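Local coordinates for HD domain protein (PDB 4LRL) that probably hydrolyses deoxyribonucleoside triphosphates at a metal-bearing HD-domain site, under allosteric control by bound nucleotides, at residues N117-T127 against Y191-I200. Sequence-based numbering, arbitrary orientation.
Sequences NGWNDDERLIT and YPNPQVVQMI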
ATOM      1  N   ASN C 117      22.613  10.501 -30.269  1.00 61.38           N
ATOM      2  CA  ASN C 117      21.586  10.669 -29.233  1.00 58.71           C
ATOM      3  C   ASN C 117      21.588   9.553 -28.173  1.00 56.47           C
ATOM      4  O   ASN C 117      20.724   9.526 -27.287  1.00 55.39           O
ATOM      5  CB  ASN C 117      20.191  10.792 -29.874  1.00 59.12           C
ATOM      6  CG  ASN C 117      19.967  12.147 -30.541  1.00 60.47           C
ATOM      7  OD1 ASN C 117      19.563  13.112 -29.894  1.00 58.82           O
ATOM      8  ND2 ASN C 117      20.224  12.218 -31.844  1.00 62.97           N
ATOM      9  N   GLY C 118      22.566   8.652 -28.259  1.00 55.99           N
ATOM     10  CA  GLY C 118      22.581   7.436 -27.448  1.00 53.79           C
ATOM     11  C   GLY C 118      23.442   7.480 -26.203  1.00 51.60           C
ATOM     12  O   GLY C 118      24.179   8.443 -25.975  1.00 51.69           O
ATOM     13  N   TRP C 119      23.344   6.420 -25.403  1.00 49.79           N
ATOM     14  CA  TRP C 119      24.065   6.311 -24.144  1.00 47.58           C
ATOM     15  C   TRP C 119      25.351   5.523 -24.324  1.00 48.57           C
ATOM     16  O   TRP C 119      25.361   4.467 -24.946  1.00 49.38           O
ATOM     17  CB  TRP C 119      23.180   5.653 -23.083  1.00 46.13           C
ATOM     18  CG  TRP C 119      23.922   5.168 -21.873  1.00 43.84           C
ATOM     19  CD1 TRP C 119      24.310   3.889 -21.615  1.00 43.74           C
ATOM     20  CD2 TRP C 119      24.385   5.957 -20.774  1.00 42.20           C
ATOM     21  NE1 TRP C 119      24.970   3.824 -20.415  1.00 42.50           N
ATOM     22  CE2 TRP C 119      25.034   5.081 -19.877  1.00 41.84           C
ATOM     23  CE3 TRP C 119      24.307   7.320 -20.452  1.00 41.55           C
ATOM     24  CZ2 TRP C 119      25.600   5.521 -18.669  1.00 40.91           C
ATOM     25  CZ3 TRP C 119      24.874   7.759 -19.256  1.00 40.55           C
ATOM     26  CH2 TRP C 119      25.515   6.859 -18.381  1.00 39.95           C
ATOM     27  N   ASN C 120      26.437   6.052 -23.776  1.00 48.44           N
ATOM     28  CA  ASN C 120      27.739   5.407 -23.850  1.00 49.87           C
ATOM     29  C   ASN C 120      28.096   4.750 -22.519  1.00 48.84           C
ATOM     30  O   ASN C 120      28.497   5.429 -21.572  1.00 47.58           O
ATOM     31  CB  ASN C 120      28.797   6.433 -24.256  1.00 50.97           C
ATOM     32  CG  ASN C 120      30.204   5.876 -24.208  1.00 53.07           C
ATOM     33  OD1 ASN C 120      30.413   4.676 -24.007  1.00 53.93           O
ATOM     34  ND2 ASN C 120      31.184   6.753 -24.392  1.00 55.34           N
ATOM     35  N   ASP C 121      27.973   3.424 -22.460  1.00 49.44           N
ATOM     36  CA  ASP C 121      28.105   2.694 -21.199  1.00 48.89           C
ATOM     37  C   ASP C 121      29.503   2.750 -20.563  1.00 49.62           C
ATOM     38  O   ASP C 121      29.685   2.306 -19.421  1.00 48.75           O
ATOM     39  CB  ASP C 121      27.601   1.254 -21.323  1.00 49.11           C
ATOM     40  CG  ASP C 121      27.109   0.695 -19.993  1.00 48.78           C
ATOM     41  OD1 ASP C 121      27.449  -0.464 -19.677  1.00 51.54           O
ATOM     42  OD2 ASP C 121      26.387   1.406 -19.254  1.00 45.99           O
ATOM     43  N   ASP C 122      30.478   3.319 -21.278  1.00 50.92           N
ATOM     44  CA  ASP C 122      31.763   3.671 -20.654  1.00 51.80           C
ATOM     45  C   ASP C 122      31.578   4.688 -19.517  1.00 49.85           C
ATOM     46  O   ASP C 122      32.405   4.765 -18.609  1.00 49.96           O
ATOM     47  CB  ASP C 122      32.772   4.200 -21.686  1.00 53.94           C
ATOM     48  CG  ASP C 122      33.406   3.086 -22.522  1.00 57.43           C
ATOM     49  OD1 ASP C 122      33.950   3.393 -23.614  1.00 60.16           O
ATOM     50  OD2 ASP C 122      33.365   1.906 -22.091  1.00 58.92           O
ATOM     51  N   GLU C 123      30.482   5.444 -19.568  1.00 48.30           N
ATOM     52  CA  GLU C 123      30.156   6.445 -18.547  1.00 46.39           C
ATOM     53  C   GLU C 123      29.513   5.863 -17.291  1.00 44.83           C
ATOM     54  O   GLU C 123      29.330   6.577 -16.310  1.00 43.73           O
ATOM     55  CB  GLU C 123      29.238   7.527 -19.125  1.00 45.55           C
ATOM     56  CG  GLU C 123      29.743   8.194 -20.402  1.00 47.90           C
ATOM     57  CD  GLU C 123      30.721   9.338 -20.155  1.00 48.45           C
ATOM     58  OE1 GLU C 123      30.724  10.290 -20.957  1.00 48.17           O
ATOM     59  OE2 GLU C 123      31.486   9.290 -19.167  1.00 49.67           O
ATOM     60  N   ARG C 124      29.168   4.578 -17.310  1.00 45.01           N
ATOM     61  CA  ARG C 124      28.437   3.976 -16.194  1.00 43.75           C
ATOM     62  C   ARG C 124      29.118   4.162 -14.829  1.00 43.01           C
ATOM     63  O   ARG C 124      28.494   4.657 -13.873  1.00 41.83           O
ATOM     64  CB  ARG C 124      28.141   2.487 -16.436  1.00 44.46           C
ATOM     65  CG  ARG C 124      27.490   1.813 -15.218  1.00 45.06           C
ATOM     66  CD  ARG C 124      26.999   0.408 -15.482  1.00 47.34           C
ATOM     67  NE  ARG C 124      26.039   0.368 -16.578  1.00 50.48           N
ATOM     68  CZ  ARG C 124      25.220  -0.646 -16.833  1.00 52.06           C
ATOM     69  NH1 ARG C 124      24.401  -0.578 -17.868  1.00 53.34           N
ATOM     70  NH2 ARG C 124      25.209  -1.722 -16.059  1.00 52.97           N
ATOM     71  N   LEU C 125      30.386   3.766 -14.742  1.00 43.69           N
ATOM     72  CA  LEU C 125      31.092   3.752 -13.459  1.00 43.33           C
ATOM     73  C   LEU C 125      31.217   5.133 -12.815  1.00 42.13           C
ATOM     74  O   LEU C 125      30.952   5.279 -11.628  1.00 41.29           O
ATOM     75  CB  LEU C 125      32.456   3.069 -13.572  1.00 45.02           C
ATOM     76  CG  LEU C 125      33.280   3.003 -12.279  1.00 45.74           C
ATOM     77  CD1 LEU C 125      32.491   2.386 -11.096  1.00 43.75           C
ATOM     78  CD2 LEU C 125      34.585   2.258 -12.526  1.00 47.38           C
ATOM     79  N   ILE C 126      31.604   6.133 -13.600  1.00 42.37           N
ATOM     80  CA  ILE C 126      31.661   7.511 -13.115  1.00 41.95           C
ATOM     81  C   ILE C 126      30.284   8.036 -12.681  1.00 39.91           C
ATOM     82  O   ILE C 126      30.180   8.811 -11.728  1.00 38.97           O
ATOM     83  CB  ILE C 126      32.322   8.478 -14.156  1.00 43.32           C
ATOM     84  CG1 ILE C 126      32.506   9.875 -13.546  1.00 43.69           C
ATOM     85  CG2 ILE C 126      31.517   8.544 -15.449  1.00 43.45           C
ATOM     86  CD1 ILE C 126      33.095  10.908 -14.494  1.00 46.19           C
ATOM     87  N   THR C 127      29.237   7.607 -13.382  1.00 39.13           N
ATOM     88  CA  THR C 127      27.887   8.047 -13.076  1.00 37.80           C
ATOM     89  C   THR C 127      27.409   7.423 -11.755  1.00 37.09           C
ATOM     90  O   THR C 127      26.756   8.096 -10.946  1.00 35.74           O
ATOM     91  CB  THR C 127      26.909   7.740 -14.229  1.00 37.68           C
ATOM     92  OG1 THR C 127      27.438   8.244 -15.466  1.00 39.90           O
ATOM     93  CG2 THR C 127      25.561   8.392 -13.984  1.00 36.14           C
ATOM     94  N   TYR C 191      31.234  18.437 -15.920  1.00 49.32           N
ATOM     95  CA  TYR C 191      31.521  17.272 -16.776  1.00 49.01           C
ATOM     96  C   TYR C 191      30.849  17.390 -18.157  1.00 49.02           C
ATOM     97  O   TYR C 191      29.683  17.783 -18.240  1.00 48.37           O
ATOM     98  CB  TYR C 191      31.076  15.989 -16.054  1.00 46.81           C
ATOM     99  CG  TYR C 191      31.610  14.715 -16.671  1.00 46.96           C
ATOM    100  CD1 TYR C 191      32.967  14.399 -16.596  1.00 47.60           C
ATOM    101  CD2 TYR C 191      30.759  13.821 -17.320  1.00 45.66           C
ATOM    102  CE1 TYR C 191      33.459  13.236 -17.149  1.00 48.30           C
ATOM    103  CE2 TYR C 191      31.243  12.650 -17.874  1.00 45.82           C
ATOM    104  CZ  TYR C 191      32.591  12.363 -17.783  1.00 47.31           C
ATOM    105  OH  TYR C 191      33.085  11.213 -18.336  1.00 48.65           O
ATOM    106  N   PRO C 192      31.578  17.045 -19.242  1.00 50.13           N
ATOM    107  CA  PRO C 192      31.100  17.350 -20.601  1.00 50.96           C
ATOM    108  C   PRO C 192      29.884  16.559 -21.110  1.00 49.68           C
ATOM    109  O   PRO C 192      29.249  16.984 -22.076  1.00 51.07           O
ATOM    110  CB  PRO C 192      32.328  17.059 -21.487  1.00 52.85           C
ATOM    111  CG  PRO C 192      33.481  16.903 -20.546  1.00 52.76           C
ATOM    112  CD  PRO C 192      32.896  16.390 -19.279  1.00 51.04           C
ATOM    113  N   ASN C 193      29.565  15.432 -20.486  1.00 47.61           N
ATOM    114  CA  ASN C 193      28.445  14.604 -20.921  1.00 46.08           C
ATOM    115  C   ASN C 193      27.141  14.965 -20.193  1.00 44.26           C
ATOM    116  O   ASN C 193      26.959  14.608 -19.016  1.00 42.98           O
ATOM    117  CB  ASN C 193      28.794  13.121 -20.737  1.00 45.58           C
ATOM    118  CG  ASN C 193      27.871  12.189 -21.508  1.00 45.10           C
ATOM    119  OD1 ASN C 193      26.744  12.549 -21.865  1.00 45.40           O
ATOM    120  ND2 ASN C 193      28.343  10.971 -21.754  1.00 43.13           N
ATOM    121  N   PRO C 194      26.218  15.655 -20.893  1.00 44.36           N
ATOM    122  CA  PRO C 194      24.966  16.124 -20.271  1.00 42.95           C
ATOM    123  C   PRO C 194      24.069  14.988 -19.763  1.00 41.79           C
ATOM    124  O   PRO C 194      23.292  15.183 -18.819  1.00 40.67           O
ATOM    125  CB  PRO C 194      24.276  16.892 -21.398  1.00 44.38           C
ATOM    126  CG  PRO C 194      24.896  16.357 -22.673  1.00 45.57           C
ATOM    127  CD  PRO C 194      26.292  15.989 -22.329  1.00 45.56           C
ATOM    128  N   GLN C 195      24.172  13.813 -20.380  1.00 42.05           N
ATOM    129  CA  GLN C 195      23.425  12.644 -19.913  1.00 40.65           C
ATOM    130  C   GLN C 195      23.866  12.224 -18.508  1.00 39.44           C
ATOM    131  O   GLN C 195      23.036  11.893 -17.663  1.00 38.47           O
ATOM    132  CB  GLN C 195      23.583  11.476 -20.881  1.00 41.25           C
ATOM    133  CG  GLN C 195      23.247  11.798 -22.315  1.00 42.20           C
ATOM    134  CD  GLN C 195      23.639  10.679 -23.253  1.00 43.32           C
ATOM    135  OE1 GLN C 195      24.110   9.622 -22.815  1.00 42.51           O
ATOM    136  NE2 GLN C 195      23.445  10.899 -24.556  1.00 42.70           N
ATOM    137  N   VAL C 196      25.175  12.240 -18.274  1.00 39.90           N
ATOM    138  CA  VAL C 196      25.754  11.894 -16.981  1.00 38.99           C
ATOM    139  C   VAL C 196      25.361  12.927 -15.907  1.00 38.62           C
ATOM    140  O   VAL C 196      24.906  12.562 -14.811  1.00 37.57           O
ATOM    141  CB  VAL C 196      27.305  11.768 -17.082  1.00 40.08           C
ATOM    142  CG1 VAL C 196      27.931  11.581 -15.708  1.00 39.08           C
ATOM    143  CG2 VAL C 196      27.704  10.634 -18.038  1.00 39.57           C
ATOM    144  N   VAL C 197      25.520  14.209 -16.235  1.00 39.68           N
ATOM    145  CA  VAL C 197      25.203  15.301 -15.315  1.00 39.53           C
ATOM    146  C   VAL C 197      23.722  15.337 -14.958  1.00 38.83           C
ATOM    147  O   VAL C 197      23.368  15.430 -13.770  1.00 37.92           O
ATOM    148  CB  VAL C 197      25.630  16.685 -15.897  1.00 41.11           C
ATOM    149  CG1 VAL C 197      25.118  17.824 -15.019  1.00 40.57           C
ATOM    150  CG2 VAL C 197      27.142  16.767 -16.039  1.00 41.45           C
ATOM    151  N   GLN C 198      22.861  15.259 -15.980  1.00 39.35           N
ATOM    152  CA  GLN C 198      21.406  15.367 -15.775  1.00 38.79           C
ATOM    153  C   GLN C 198      20.790  14.195 -15.008  1.00 37.58           C
ATOM    154  O   GLN C 198      19.732  14.344 -14.404  1.00 36.56           O
ATOM    155  CB  GLN C 198      20.661  15.601 -17.096  1.00 39.89           C
ATOM    156  CG  GLN C 198      20.733  17.041 -17.607  1.00 41.17           C
ATOM    157  CD  GLN C 198      20.011  17.249 -18.934  1.00 44.46           C
ATOM    158  OE1 GLN C 198      18.952  16.652 -19.201  1.00 46.55           O
ATOM    159  NE2 GLN C 198      20.574  18.096 -19.768  1.00 44.60           N
ATOM    160  N   MET C 199      21.459  13.043 -15.017  1.00 37.94           N
ATOM    161  CA  MET C 199      20.955  11.867 -14.308  1.00 37.28           C
ATOM    162  C   MET C 199      21.024  12.098 -12.805  1.00 36.69           C
ATOM    163  O   MET C 199      20.215  11.577 -12.029  1.00 35.82           O
ATOM    164  CB  MET C 199      21.743  10.609 -14.691  1.00 37.65           C
ATOM    165  CG  MET C 199      20.942   9.308 -14.487  1.00 36.36           C
ATOM    166  SD  MET C 199      21.772   7.798 -15.009  1.00 38.67           S
ATOM    167  CE  MET C 199      22.083   8.114 -16.757  1.00 36.70           C
ATOM    168  N   ILE C 200      21.987  12.920 -12.417  1.00 37.57           N
ATOM    169  CA  ILE C 200      22.289  13.157 -11.021  1.00 37.07           C
ATOM    170  C   ILE C 200      21.738  14.499 -10.556  1.00 37.01           C
ATOM    171  O   ILE C 200      21.319  14.645  -9.404  1.00 36.53           O
ATOM    172  CB  ILE C 200      23.796  13.019 -10.792  1.00 37.83           C
ATOM    173  CG1 ILE C 200      24.154  11.531 -10.921  1.00 37.97           C
ATOM    174  CG2 ILE C 200      24.211  13.584  -9.417  1.00 36.63           C
ATOM    175  CD1 ILE C 200      25.542  11.265 -11.413  1.00 40.28           C
TER
HETATM  176  O   HOH W   1      26.614   8.865 -22.894  1.00 43.17           O
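Glu-123 bends at its second torsion (chi2 -84°), which turns its carboxylate to Tyr-191 and Asn-193. Tyr-191 (chi1 -166°) and Asn-193 (chi1 -164°) both send CG anti to the backbone N, toward this carboxylate, and each donates to a different oxygen. Tyr-191 OH gives a hydrogen bond of 2.6 Å to the syn lone pair of Glu-123 OE2, which lies at the edge of the phenol ring. Asn-193 ND2 reaches Glu-123 OE1 at 2.6 Å along a straight N-H line, from above the carboxylate plane. The two bonds would hold the carboxylate against rotation and may favour its charged form. The other end of the Asn-193 amide caps helix 194-200: OD1 accepts from Gln-195 N. Ile-126 CD1 sits over a face of the Tyr-191 ring, 3.9 Å from its centroid, in a CH-pi contact.

Both segments belong to the HD domain, where the start of helix 124-133 and the loop before it meet helix 194-200. Helix 124-133 leads to the metal ligands His-134 and Asp-135, and the side chain of Ile-200 lies close to His-134. Thr-127 turns its OG1 back to Glu-123 O in a hydrogen bond. Thr-127 OG1 also rests against both methyls of Val-196, with Val-196 CG1 at 3.4 Å. Thr-127 CG2 meets Ile-200 CD1 and Met-199 SD.

The extended Gln-195 side chain reaches the loop. Gln-195 NE2 donates to Gly-118 O at 2.9 Å and also to Tyr-238 O, tying in strand 235-238. Gln-195 OE1 lies at the indole edge, 3.3 Å from Trp-119 CE3. A water donates to this oxygen and accepts from Asn-120 N and Asn-193 ND2, bridging the segments. Further along the indole, Met-199 CE packs 3.8 Å from Trp-119 CZ3.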